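PDB 3ZPY: alginate lyase, family PL7 from Zobellia galactanivorans, which probably cleaves alginate, the mannuronate- and guluronate-containing polysaccharide of brown algae, by beta-elimination, the present chain being the catalytic domain of a longer protein. Local coordinates for residues S6-T11 / V238-L243; N18-S23 / P75-R80; D132-D137 / M207-L212; E148-G153 / Y176-T181. All blocks are in the same frame, centred on the assembly; numbering follows the deposited sequence.

Contact 1 of 4, residues S6-T11 / V238-L243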
loop_
_atom_site.group_PDB
_atom_site.type_symbol
_atom_site.label_atom_id
_atom_site.label_comp_id
_atom_site.label_asym_id
_atom_site.label_seq_id
_atom_site.Cartn_x
_atom_site.Cartn_y
_atom_site.Cartn_z
ATOM N N SER A 6 17.410 -0.962 6.716
ATOM C CA SER A 6 18.729 -0.731 6.051
ATOM C C SER A 6 18.688 -1.165 4.544
ATOM O O SER A 6 19.118 -0.424 3.674
ATOM C CB SER A 6 19.814 -1.538 6.811
ATOM O OG SER A 6 20.128 -0.894 8.012
ATOM N N VAL A 7 18.106 -2.346 4.260
ATOM C CA VAL A 7 18.028 -2.831 2.887
ATOM C C VAL A 7 17.202 -1.862 2.031
ATOM O O VAL A 7 17.562 -1.573 0.874
ATOM C CB VAL A 7 17.488 -4.284 2.849
ATOM C CG1 VAL A 7 17.084 -4.646 1.438
ATOM C CG2 VAL A 7 18.502 -5.246 3.504
ATOM N N LEU A 8 16.056 -1.355 2.568
ATOM C CA LEU A 8 15.171 -0.529 1.785
ATOM C C LEU A 8 15.622 0.944 1.792
ATOM O O LEU A 8 15.172 1.757 0.950
ATOM C CB LEU A 8 13.758 -0.679 2.325
ATOM C CG LEU A 8 12.621 -0.284 1.394
ATOM C CD1 LEU A 8 12.546 -1.024 0.048
ATOM C CD2 LEU A 8 11.265 -0.474 2.165
ATOM N N GLY A 9 16.517 1.293 2.721
ATOM C CA GLY A 9 16.999 2.695 2.823
ATOM C C GLY A 9 16.005 3.654 3.427
ATOM O O GLY A 9 15.900 4.804 2.979
ATOM N N ILE A 10 15.244 3.204 4.407
ATOM C CA ILE A 10 14.150 4.035 5.028
ATOM C C ILE A 10 14.582 4.398 6.442
ATOM O O ILE A 10 15.391 3.726 7.051
ATOM C CB ILE A 10 12.752 3.325 5.039
ATOM C CG1 ILE A 10 12.806 1.960 5.781
ATOM C CG2 ILE A 10 12.247 3.135 3.559
ATOM C CD1 ILE A 10 11.423 1.347 5.920
ATOM N N THR A 11 14.008 5.472 6.982
ATOM C CA THR A 11 14.339 5.894 8.351
ATOM C C THR A 11 12.993 6.416 8.958
ATOM O O THR A 11 12.072 6.684 8.179
ATOM C CB THR A 11 15.359 7.067 8.350
ATOM O OG1 THR A 11 14.671 8.234 7.781
ATOM C CG2 THR A 11 16.640 6.693 7.561
ATOM N N VAL A 238 3.657 -9.034 -0.673
ATOM C CA VAL A 238 4.165 -7.988 -1.555
ATOM C C VAL A 238 5.644 -7.835 -1.196
ATOM O O VAL A 238 6.045 -7.880 -0.023
ATOM C CB VAL A 238 3.469 -6.635 -1.352
ATOM C CG1 VAL A 238 4.137 -5.573 -2.182
ATOM C CG2 VAL A 238 1.970 -6.721 -1.615
ATOM N N ARG A 239 6.511 -7.696 -2.184
ATOM C CA ARG A 239 7.910 -7.430 -1.892
ATOM C C ARG A 239 8.383 -6.204 -2.736
ATOM O O ARG A 239 7.990 -6.049 -3.896
ATOM C CB ARG A 239 8.754 -8.690 -2.085
ATOM C CG ARG A 239 8.841 -9.262 -3.492
ATOM C CD ARG A 239 9.678 -10.522 -3.474
ATOM N NE ARG A 239 9.825 -11.131 -4.746
ATOM C CZ ARG A 239 10.508 -12.243 -4.945
ATOM N NH1 ARG A 239 11.181 -12.808 -3.933
ATOM N NH2 ARG A 239 10.414 -12.813 -6.138
ATOM N N ILE A 240 9.207 -5.343 -2.097
ATOM C CA ILE A 240 9.574 -4.039 -2.666
ATOM C C ILE A 240 11.095 -3.854 -2.582
ATOM O O ILE A 240 11.749 -4.235 -1.571
ATOM C CB ILE A 240 8.797 -2.886 -1.932
ATOM C CG1 ILE A 240 7.303 -3.132 -2.044
ATOM C CG2 ILE A 240 9.229 -1.515 -2.399
ATOM C CD1 ILE A 240 6.367 -2.237 -1.204
ATOM N N LYS A 241 11.600 -3.173 -3.599
ATOM C CA LYS A 241 12.971 -2.637 -3.508
ATOM C C LYS A 241 13.031 -1.330 -4.295
ATOM O O LYS A 241 12.054 -0.951 -4.964
ATOM C CB LYS A 241 14.016 -3.607 -4.074
ATOM C CG LYS A 241 13.888 -4.017 -5.505
ATOM C CD LYS A 241 14.884 -5.152 -5.815
ATOM C CE LYS A 241 14.749 -5.521 -7.246
ATOM N NZ LYS A 241 15.816 -6.508 -7.641
ATOM N N ASN A 242 14.168 -0.613 -4.276
ATOM C CA ASN A 242 14.394 0.563 -5.078
ATOM C C ASN A 242 13.283 1.606 -4.868
ATOM O O ASN A 242 12.681 2.094 -5.873
ATOM C CB ASN A 242 14.469 0.185 -6.602
ATOM C CG ASN A 242 15.585 -0.716 -6.904
ATOM O OD1 ASN A 242 16.492 -0.879 -6.119
ATOM N ND2 ASN A 242 15.389 -1.472 -7.983
ATOM N N LEU A 243 12.960 1.897 -3.612
ATOM C CA LEU A 243 11.894 2.817 -3.224
ATOM C C LEU A 243 12.484 4.220 -3.114
ATOM O O LEU A 243 13.474 4.435 -2.427
ATOM C CB LEU A 243 11.409 2.397 -1.823
ATOM C CG LEU A 243 10.334 3.335 -1.205
ATOM C CD1 LEU A 243 9.045 3.513 -1.996
ATOM C CD2 LEU A 243 9.992 2.817 0.185
HETATM O O HOH W 1 15.998 -1.500 -2.129
HETATM O O HOH W 2 14.991 1.129 -1.679
HETATM O O HOH W 3 14.068 4.245 0.231
#

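Contact 2 of 4, residues N18-S23 / P75-R80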
loop_
_atom_site.group_PDB
_atom_site.type_symbol
_atom_site.label_atom_id
_atom_site.label_comp_id
_atom_site.label_asym_id
_atom_site.label_seq_id
_atom_site.Cartn_x
_atom_site.Cartn_y
_atom_site.Cartn_z
ATOM N N ASN A 18 3.658 0.815 9.527
ATOM C CA ASN A 18 2.388 0.235 10.050
ATOM C C ASN A 18 2.526 -1.303 10.093
ATOM O O ASN A 18 2.833 -1.911 9.082
ATOM C CB ASN A 18 1.171 0.544 9.156
ATOM C CG ASN A 18 0.984 1.994 8.766
ATOM O OD1 ASN A 18 1.238 2.946 9.519
ATOM N ND2 ASN A 18 0.459 2.157 7.609
ATOM N N SER A 19 2.455 -1.944 11.277
ATOM C CA SER A 19 2.611 -3.375 11.368
ATOM C C SER A 19 1.878 -3.913 12.530
ATOM O O SER A 19 1.076 -3.180 13.212
ATOM C CB SER A 19 4.111 -3.751 11.353
ATOM O OG SER A 19 4.292 -5.118 11.099
ATOM N N PHE A 20 2.045 -5.211 12.768
ATOM C CA PHE A 20 1.343 -5.895 13.845
ATOM C C PHE A 20 2.358 -6.527 14.796
ATOM O O PHE A 20 3.505 -6.790 14.377
ATOM C CB PHE A 20 0.488 -7.067 13.277
ATOM C CG PHE A 20 -0.823 -6.623 12.697
ATOM C CD1 PHE A 20 -0.884 -6.114 11.405
ATOM C CD2 PHE A 20 -2.024 -6.720 13.473
ATOM C CE1 PHE A 20 -2.079 -5.608 10.897
ATOM C CE2 PHE A 20 -3.208 -6.217 12.930
ATOM C CZ PHE A 20 -3.248 -5.727 11.634
ATOM N N ILE A 21 1.920 -6.790 16.018
ATOM C CA ILE A 21 2.659 -7.661 16.888
ATOM C C ILE A 21 1.834 -8.899 17.210
ATOM O O ILE A 21 0.601 -8.869 17.087
ATOM C CB ILE A 21 3.161 -6.942 18.163
ATOM C CG1 ILE A 21 2.035 -6.611 19.141
ATOM C CG2 ILE A 21 4.068 -5.764 17.830
ATOM C CD1 ILE A 21 2.575 -6.233 20.524
ATOM N N GLY A 22 2.515 -9.957 17.643
ATOM C CA GLY A 22 1.856 -11.205 18.026
ATOM C C GLY A 22 1.822 -12.136 16.843
ATOM O O GLY A 22 2.076 -11.720 15.696
ATOM N N SER A 23 1.543 -13.404 17.109
ATOM C CA SER A 23 1.390 -14.390 16.035
ATOM C C SER A 23 0.219 -14.011 15.114
ATOM O O SER A 23 -0.756 -13.461 15.587
ATOM C CB SER A 23 1.166 -15.777 16.557
ATOM O OG SER A 23 2.243 -16.117 17.349
ATOM N N PRO A 75 -6.970 -4.995 6.821
ATOM C CA PRO A 75 -5.685 -4.813 7.534
ATOM C C PRO A 75 -4.514 -4.473 6.568
ATOM O O PRO A 75 -4.589 -4.617 5.324
ATOM C CB PRO A 75 -5.409 -6.221 8.124
ATOM C CG PRO A 75 -6.059 -7.196 7.088
ATOM C CD PRO A 75 -7.322 -6.438 6.611
ATOM N N ARG A 76 -3.408 -4.019 7.160
ATOM C CA ARG A 76 -2.248 -3.664 6.311
ATOM C C ARG A 76 -0.982 -3.878 7.068
ATOM O O ARG A 76 -0.979 -3.832 8.315
ATOM C CB ARG A 76 -2.306 -2.170 5.881
ATOM C CG ARG A 76 -2.183 -1.203 7.086
ATOM C CD ARG A 76 -2.465 0.236 6.689
ATOM N NE ARG A 76 -3.898 0.532 6.699
ATOM C CZ ARG A 76 -4.557 1.246 5.773
ATOM N NH1 ARG A 76 -3.900 1.805 4.737
ATOM N NH2 ARG A 76 -5.816 1.550 6.012
ATOM N N VAL A 77 0.113 -4.051 6.319
ATOM C CA VAL A 77 1.470 -3.914 6.818
ATOM C C VAL A 77 2.133 -3.045 5.740
ATOM O O VAL A 77 2.145 -3.425 4.602
ATOM C CB VAL A 77 2.147 -5.259 6.940
ATOM C CG1 VAL A 77 3.633 -5.027 7.199
ATOM C CG2 VAL A 77 1.493 -6.157 7.985
ATOM N N GLU A 78 2.528 -1.831 6.062
ATOM C CA GLU A 78 2.745 -0.812 5.012
ATOM C C GLU A 78 3.575 0.362 5.573
ATOM O O GLU A 78 3.669 0.505 6.735
ATOM C CB GLU A 78 1.327 -0.408 4.499
ATOM C CG GLU A 78 1.148 0.446 3.368
ATOM C CD GLU A 78 -0.285 0.736 3.098
ATOM O OE1 GLU A 78 -1.030 1.222 3.916
ATOM O OE2 GLU A 78 -0.510 0.766 1.935
ATOM N N LEU A 79 4.128 1.165 4.670
ATOM C CA LEU A 79 4.806 2.398 5.054
ATOM C C LEU A 79 3.944 3.599 4.758
ATOM O O LEU A 79 3.224 3.621 3.713
ATOM C CB LEU A 79 6.110 2.504 4.232
ATOM C CG LEU A 79 7.004 1.262 4.237
ATOM C CD1 LEU A 79 8.250 1.570 3.408
ATOM C CD2 LEU A 79 7.385 0.915 5.652
ATOM N N ARG A 80 4.072 4.598 5.650
ATOM C CA ARG A 80 3.392 5.867 5.527
ATOM C C ARG A 80 4.406 6.980 5.337
ATOM O O ARG A 80 5.241 7.158 6.198
ATOM C CB ARG A 80 2.500 6.048 6.779
ATOM C CG ARG A 80 1.533 7.262 6.718
ATOM C CD ARG A 80 2.145 8.550 7.222
ATOM N NE ARG A 80 1.040 9.485 7.502
ATOM C CZ ARG A 80 0.884 10.711 6.977
ATOM N NH1 ARG A 80 1.741 11.239 6.105
ATOM N NH2 ARG A 80 -0.160 11.433 7.309
#

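Contact 3 of 4, residues D132-D137 / M207-L212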
loop_
_atom_site.group_PDB
_atom_site.type_symbol
_atom_site.label_atom_id
_atom_site.label_comp_id
_atom_site.label_asym_id
_atom_site.label_seq_id
_atom_site.Cartn_x
_atom_site.Cartn_y
_atom_site.Cartn_z
ATOM N N ASP A 132 -13.448 21.931 1.401
ATOM C CA ASP A 132 -14.789 22.117 0.797
ATOM C C ASP A 132 -15.736 20.993 1.226
ATOM O O ASP A 132 -16.881 20.848 0.725
ATOM C CB ASP A 132 -14.738 22.259 -0.747
ATOM C CG ASP A 132 -13.844 23.429 -1.212
ATOM O OD1 ASP A 132 -14.090 24.552 -0.774
ATOM O OD2 ASP A 132 -12.854 23.182 -1.995
ATOM N N GLY A 133 -15.270 20.249 2.219
ATOM C CA GLY A 133 -16.000 19.123 2.774
ATOM C C GLY A 133 -15.969 17.872 1.901
ATOM O O GLY A 133 -16.769 16.972 2.133
ATOM N N VAL A 134 -15.056 17.758 0.922
ATOM C CA VAL A 134 -15.122 16.608 0.055
ATOM C C VAL A 134 -14.403 15.480 0.773
ATOM O O VAL A 134 -13.297 15.698 1.322
ATOM C CB VAL A 134 -14.463 16.880 -1.318
ATOM C CG1 VAL A 134 -14.479 15.618 -2.170
ATOM C CG2 VAL A 134 -15.248 17.991 -2.002
ATOM N N GLU A 135 -15.061 14.316 0.849
ATOM C CA GLU A 135 -14.441 13.182 1.483
ATOM C C GLU A 135 -13.501 12.491 0.478
ATOM O O GLU A 135 -13.905 11.641 -0.292
ATOM C CB GLU A 135 -15.469 12.224 2.064
ATOM C CG GLU A 135 -16.491 12.958 2.908
ATOM C CD GLU A 135 -17.412 11.976 3.609
ATOM O OE1 GLU A 135 -16.997 10.804 3.782
ATOM O OE2 GLU A 135 -18.524 12.372 3.991
ATOM N N VAL A 136 -12.226 12.847 0.541
ATOM C CA VAL A 136 -11.236 12.336 -0.406
ATOM C C VAL A 136 -10.791 10.911 0.019
ATOM O O VAL A 136 -10.925 9.960 -0.777
ATOM C CB VAL A 136 -10.077 13.300 -0.517
ATOM C CG1 VAL A 136 -9.048 12.714 -1.470
ATOM C CG2 VAL A 136 -10.561 14.661 -1.032
ATOM N N ASP A 137 -10.343 10.751 1.269
ATOM C CA ASP A 137 -9.830 9.471 1.776
ATOM C C ASP A 137 -8.758 8.935 0.804
ATOM O O ASP A 137 -7.899 9.764 0.394
ATOM C CB ASP A 137 -10.963 8.483 2.066
ATOM C CG ASP A 137 -11.824 8.888 3.254
ATOM O OD1 ASP A 137 -11.349 9.436 4.301
ATOM O OD2 ASP A 137 -13.029 8.634 3.130
ATOM N N MET A 207 -8.127 14.563 -11.109
ATOM C CA MET A 207 -9.001 14.723 -9.933
ATOM C C MET A 207 -9.831 15.973 -10.163
ATOM O O MET A 207 -9.309 17.134 -10.115
ATOM C CB MET A 207 -8.184 14.884 -8.666
ATOM C CG MET A 207 -7.550 13.599 -8.235
ATOM S SD MET A 207 -8.755 12.537 -7.408
ATOM C CE MET A 207 -8.931 13.486 -5.847
ATOM N N GLU A 208 -11.141 15.791 -10.335
ATOM C CA GLU A 208 -12.073 16.934 -10.485
ATOM C C GLU A 208 -12.578 17.411 -9.144
ATOM O O GLU A 208 -13.752 17.351 -8.866
ATOM C CB GLU A 208 -13.241 16.565 -11.428
ATOM C CG GLU A 208 -12.846 16.132 -12.841
ATOM C CD GLU A 208 -12.085 17.192 -13.630
ATOM O OE1 GLU A 208 -12.100 18.406 -13.273
ATOM O OE2 GLU A 208 -11.490 16.798 -14.649
ATOM N N VAL A 209 -11.671 17.857 -8.326
ATOM C CA VAL A 209 -11.914 18.342 -6.933
ATOM C C VAL A 209 -11.007 19.606 -6.863
ATOM O O VAL A 209 -9.859 19.598 -7.373
ATOM C CB VAL A 209 -11.351 17.323 -5.910
ATOM C CG1 VAL A 209 -11.267 17.988 -4.508
ATOM C CG2 VAL A 209 -12.169 16.017 -5.917
ATOM N N ASP A 210 -11.512 20.670 -6.217
ATOM C CA ASP A 210 -10.771 21.957 -6.124
ATOM C C ASP A 210 -9.565 21.913 -5.210
ATOM O O ASP A 210 -8.511 22.303 -5.596
ATOM C CB ASP A 210 -11.700 23.129 -5.750
ATOM C CG ASP A 210 -12.917 23.193 -6.618
ATOM O OD1 ASP A 210 -12.814 22.978 -7.853
ATOM O OD2 ASP A 210 -13.994 23.457 -6.047
ATOM N N ASP A 211 -9.752 21.409 -4.001
ATOM C CA ASP A 211 -8.706 21.439 -3.003
ATOM C C ASP A 211 -8.008 20.072 -3.024
ATOM O O ASP A 211 -8.459 19.087 -2.437
ATOM C CB ASP A 211 -9.311 21.762 -1.615
ATOM C CG ASP A 211 -8.295 21.618 -0.510
ATOM O OD1 ASP A 211 -7.077 21.618 -0.855
ATOM O OD2 ASP A 211 -8.693 21.492 0.677
ATOM N N LEU A 212 -6.856 20.043 -3.702
ATOM C CA LEU A 212 -6.064 18.821 -3.738
ATOM C C LEU A 212 -4.928 18.795 -2.687
ATOM O O LEU A 212 -3.868 18.187 -2.945
ATOM C CB LEU A 212 -5.491 18.627 -5.159
ATOM C CG LEU A 212 -6.593 18.596 -6.208
ATOM C CD1 LEU A 212 -5.968 18.331 -7.592
ATOM C CD2 LEU A 212 -7.669 17.542 -5.898
HETATM O O HOH W 4 -12.503 20.786 -3.176
#

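Contact 4 of 4, residues E148-G153 / Y176-T181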
loop_
_atom_site.group_PDB
_atom_site.type_symbol
_atom_site.label_atom_id
_atom_site.label_comp_id
_atom_site.label_asym_id
_atom_site.label_seq_id
_atom_site.Cartn_x
_atom_site.Cartn_y
_atom_site.Cartn_z
ATOM N N GLU A 148 -8.933 -16.282 -5.395
ATOM C CA GLU A 148 -8.690 -16.420 -3.953
ATOM C C GLU A 148 -7.413 -17.270 -3.772
ATOM O O GLU A 148 -7.206 -18.278 -4.435
ATOM C CB GLU A 148 -9.833 -17.083 -3.249
ATOM C CG GLU A 148 -10.270 -18.444 -3.869
ATOM C CD GLU A 148 -11.226 -18.319 -5.064
ATOM O OE1 GLU A 148 -11.326 -17.219 -5.684
ATOM O OE2 GLU A 148 -11.872 -19.366 -5.391
ATOM N N ASN A 149 -6.576 -16.812 -2.846
ATOM C CA ASN A 149 -5.284 -17.568 -2.576
ATOM C C ASN A 149 -4.449 -17.795 -3.808
ATOM O O ASN A 149 -3.628 -18.749 -3.768
ATOM C CB ASN A 149 -5.587 -18.860 -1.802
ATOM C CG ASN A 149 -6.369 -18.516 -0.566
ATOM O OD1 ASN A 149 -7.368 -19.175 -0.292
ATOM N ND2 ASN A 149 -5.856 -17.528 0.196
ATOM N N GLN A 150 -4.563 -16.896 -4.792
ATOM C CA GLN A 150 -3.716 -17.125 -6.005
ATOM C C GLN A 150 -2.207 -17.057 -5.702
ATOM O O GLN A 150 -1.727 -16.065 -5.069
ATOM C CB GLN A 150 -4.099 -16.119 -7.087
ATOM C CG GLN A 150 -3.514 -16.502 -8.456
ATOM C CD GLN A 150 -3.988 -15.644 -9.590
ATOM O OE1 GLN A 150 -5.047 -14.928 -9.464
ATOM N NE2 GLN A 150 -3.274 -15.640 -10.658
ATOM N N SER A 151 -1.438 -18.059 -6.148
ATOM C CA SER A 151 -0.054 -18.200 -5.859
ATOM C C SER A 151 0.861 -17.974 -7.075
ATOM O O SER A 151 2.086 -17.926 -6.955
ATOM C CB SER A 151 0.138 -19.588 -5.196
ATOM O OG SER A 151 -0.358 -20.574 -6.091
ATOM N N SER A 152 0.287 -17.907 -8.285
ATOM C CA SER A 152 1.103 -17.741 -9.538
ATOM C C SER A 152 0.163 -17.300 -10.600
ATOM O O SER A 152 -1.064 -17.399 -10.457
ATOM C CB SER A 152 1.670 -19.074 -9.871
ATOM O OG SER A 152 0.675 -19.964 -10.304
ATOM N N GLY A 153 0.723 -16.739 -11.661
ATOM C CA GLY A 153 -0.010 -16.524 -12.892
ATOM C C GLY A 153 -0.603 -15.157 -13.034
ATOM O O GLY A 153 -0.163 -14.151 -12.463
ATOM N N TYR A 176 -1.101 -8.570 -16.420
ATOM C CA TYR A 176 -0.179 -8.520 -15.327
ATOM C C TYR A 176 0.040 -9.944 -14.731
ATOM O O TYR A 176 -0.746 -10.887 -14.991
ATOM C CB TYR A 176 -0.626 -7.499 -14.248
ATOM C CG TYR A 176 -0.582 -6.105 -14.844
ATOM C CD1 TYR A 176 -1.636 -5.613 -15.663
ATOM C CD2 TYR A 176 0.568 -5.303 -14.664
ATOM C CE1 TYR A 176 -1.525 -4.387 -16.319
ATOM C CE2 TYR A 176 0.639 -4.071 -15.225
ATOM C CZ TYR A 176 -0.420 -3.628 -16.035
ATOM O OH TYR A 176 -0.278 -2.389 -16.652
ATOM N N SER A 177 1.035 -10.046 -13.867
ATOM C CA SER A 177 1.246 -11.396 -13.260
ATOM C C SER A 177 1.888 -11.303 -11.926
ATOM O O SER A 177 2.603 -10.371 -11.599
ATOM C CB SER A 177 1.824 -12.499 -14.137
ATOM O OG SER A 177 3.069 -12.088 -14.495
ATOM N N LEU A 178 1.647 -12.378 -11.148
ATOM C CA LEU A 178 2.334 -12.606 -9.898
ATOM C C LEU A 178 3.812 -13.004 -10.169
ATOM O O LEU A 178 4.126 -13.522 -11.216
ATOM C CB LEU A 178 1.671 -13.685 -9.072
ATOM C CG LEU A 178 0.226 -13.325 -8.691
ATOM C CD1 LEU A 178 -0.400 -14.372 -7.767
ATOM C CD2 LEU A 178 0.063 -11.951 -8.024
ATOM N N ASP A 179 4.670 -12.840 -9.148
ATOM C CA ASP A 179 6.088 -13.185 -9.207
ATOM C C ASP A 179 6.736 -12.569 -10.384
ATOM O O ASP A 179 7.680 -13.115 -10.905
ATOM C CB ASP A 179 6.187 -14.710 -9.299
ATOM C CG ASP A 179 5.545 -15.421 -8.099
ATOM O OD1 ASP A 179 5.657 -14.953 -6.966
ATOM O OD2 ASP A 179 4.789 -16.428 -8.334
ATOM N N THR A 180 6.469 -11.295 -10.673
ATOM C CA THR A 180 6.907 -10.580 -11.837
ATOM C C THR A 180 7.280 -9.189 -11.432
ATOM O O THR A 180 6.475 -8.474 -10.802
ATOM C CB THR A 180 5.864 -10.535 -12.933
ATOM O OG1 THR A 180 5.585 -11.870 -13.355
ATOM C CG2 THR A 180 6.318 -9.745 -14.129
ATOM N N THR A 181 8.481 -8.752 -11.744
ATOM C CA THR A 181 8.984 -7.425 -11.293
ATOM C C THR A 181 8.379 -6.353 -12.167
ATOM O O THR A 181 8.429 -6.392 -13.420
ATOM C CB THR A 181 10.510 -7.463 -11.438
ATOM O OG1 THR A 181 10.887 -8.344 -10.408
ATOM C CG2 THR A 181 11.110 -6.055 -11.166
HETATM O O HOH W 5 3.289 -15.785 -12.411
#

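Contact 1 of 4, residues S6-T11 / V238-L243
Leu8, on the last turn of helix 4-8, reaches strand 235-247 with both of its methyl groups. Its CG stands anti to the backbone N (chi1 -160°), which carries the branch across to the strand although the CB does not point there. CD1 lies over the strand backbone, 3.7 Å from Ile240 O and 3.9 Å from Lys241 CA, with the Ile240 CG2 methyl beside it. CD2 meets Leu243 CD2 at 4.0 Å, the two leucines passing each other at a slant. The carbonyl of Leu8 is tied to the strand by water rather than directly: one water gives a proton to Leu8 O at 2.7 Å and accepts Leu243 N at 2.9 Å. Gly9, with phi at 75°, is the C-prime residue of a Schellman motif, its N reaching back weakly to Ser6 O; it ends the helix and redirects the chain. Ile10 can then set CG2 against Leu243 CD2 at 4.1 Å, so this one methyl is shared by Leu8 and Ile10. Leu79 of strand 76-83 touches all three residues, whereas the amino group of Lys241 leads away to a salt bridge with Glu56. On apolar contacts and waters, the short N-terminal helix packs where strand 235-247 bends at Asn242, against Leu79 of the facing sheet, in the two-sheet beta-jelly roll of the PL7 alginate lyases.

Contact 2 of 4, residues N18-S23 / P75-R80
Phe20 presents the edge of its ring to Arg76 and Val77, with CE1 3.3 Å from Arg76 O and CD1 4.2 Å from Val77 CG2, both near the ring plane. Its CG sits anti to the carbonyl carbon (chi1 -80°), swinging the ring as far as Pro75, whose CB is met obliquely by CZ. Arg76 O is buried and without a partner in the model, so the weakly positive ring edge probably offers it some compensation. With an alanine in place of Phe20, that carbonyl would probably lose this cover and a gap would open beside Pro75 and Val77. The strand segments run antiparallel but splayed, their N-to-C directions 141° apart, and pair at one hydrogen-bonded position, Asn18 N to Glu78 O at 2.8 Å and Glu78 N to Asn18 O at 3.0 Å. Segment 76-80 reads Arg-Val-Glu-Leu-Arg, the R-x-E-L-R signature of PL7 lyases, on a jelly-roll strand that in relatives lines the substrate cleft. Asn18, Arg76 and Glu78 share one face of it. There the end of the Asn18 side chain crosses the Arg76 chain obliquely at its CD methylene, the amide and guanidinium planes 87° apart, while Arg76 NH1 makes a salt bridge at 3.0 Å to the syn side of Glu78 OE1, which lies in the guanidinium plane and also pairs with Lys218. Val77 points to the other face, packing on Phe60 and Cys62 of the opposing sheet; its CG1 lies 4.0 Å from Ser19 OG, which is hydrogen-bonded to Tyr45.

Contact 3 of 4, residues D132-D137 / M207-L212
Asp132 lays OD2 against the beta carbons of Asp210 and Asp211, 3.9 Å from Asp210 CB and 3.8 Å from Asp211 CB. A water fills the angle between them, giving a proton to Asp132 OD2 at 2.7 Å and accepting Asp211 N at 2.9 Å. Asp132 OD2 also lies 4.2 Å from Asp210 OD2, the two carboxylate planes turned 80° apart; these like charges probably repel each other. Deeper in, the contact becomes apolar and loose: Val134 CG1 meets Val209 CG2 at 4.4 Å, and Val136 CG1 meets Met207 CE at the same separation. Met207 brings its terminal methyl there by turning the same way at all three torsions (chi1 -73°, with chi2 and chi3 close to it), curling the chain. In the next shell, an inverse gamma turn centred on Glu208, with a weak bond from Val209 N to Met207 O, bends the second loop. Asn130 joins the two loops: its OD1 takes the amides of Asp132 and Val134, while its ND2 gives to Asp211 O. The Asp211 carboxylate is held on both oxygens, by Ser213 OG and by Ser131 N. Further out, Tyr162 of helix 162-165 packs on Val134, Met207 and Val209, and Tyr188 of strand 182-189 on Met207, so the loop between strands 117-125 and 138-146 meets the loop between strands 200-206 and 216-219 beside that short helix.

Contact 4 of 4, residues E148-G153 / Y176-T181
Gly153 and Leu178 are joined by one direct hydrogen bond, Leu178 N to Gly153 O at 2.9 Å and nearly straight (165° at the hydrogen). A water links the same two residues a second time, accepting from Gly153 N at 2.8 Å and donating to Leu178 O at 2.7 Å. Gly153 O is also approached by Ser177 CA in a CA-H...O contact and by Ser177 CB at 3.1 Å. The backbone angles of Gly153 by themselves call for glycine.

The apolar share belongs to Leu178, whose CD1 nests in the bend of the loop, 3.5 Å from Gln150 O and 3.8 Å from Gln150 CG. That CG lies opposite the backbone N (chi1 -167°) on an extended chain, which brings it to CD1 and lets Gln150 NE2 donate in its amide plane to Ser152 O at 2.8 Å; NE2 also gives to Ser154 O, and OE1 takes Glu147 N. An alanine at Gln150 would strip these loop bonds and is likely to leave the bend under Leu178 CD1 less firmly shaped.

Val155 of strand 154-160 and Val105 of strand 96-107 also touch Leu178, where the chain leaves strand 171-177 of one sheet for strand 182-189 of the other.

Contacts 1 and 2 are the buried pair, and they meet through Leu79, so the N-terminal helix end is tied to both sheets. Contacts 3 and 4 are only partly buried and lie on opposite sides of the chain's centre, with centres about 34 Å apart. Contacts 2 and 4 reach the same sheet, but at different strands. Chemistry follows place: contact 2 alone has a true strand pairing with a salt bridge on one face, contact 1 is methyl packing rimmed by waters, contact 4 has one backbone bond plus a water, and contact 3, without direct hydrogen bonds, runs from carboxylates at the surface to valines and a methionine further in.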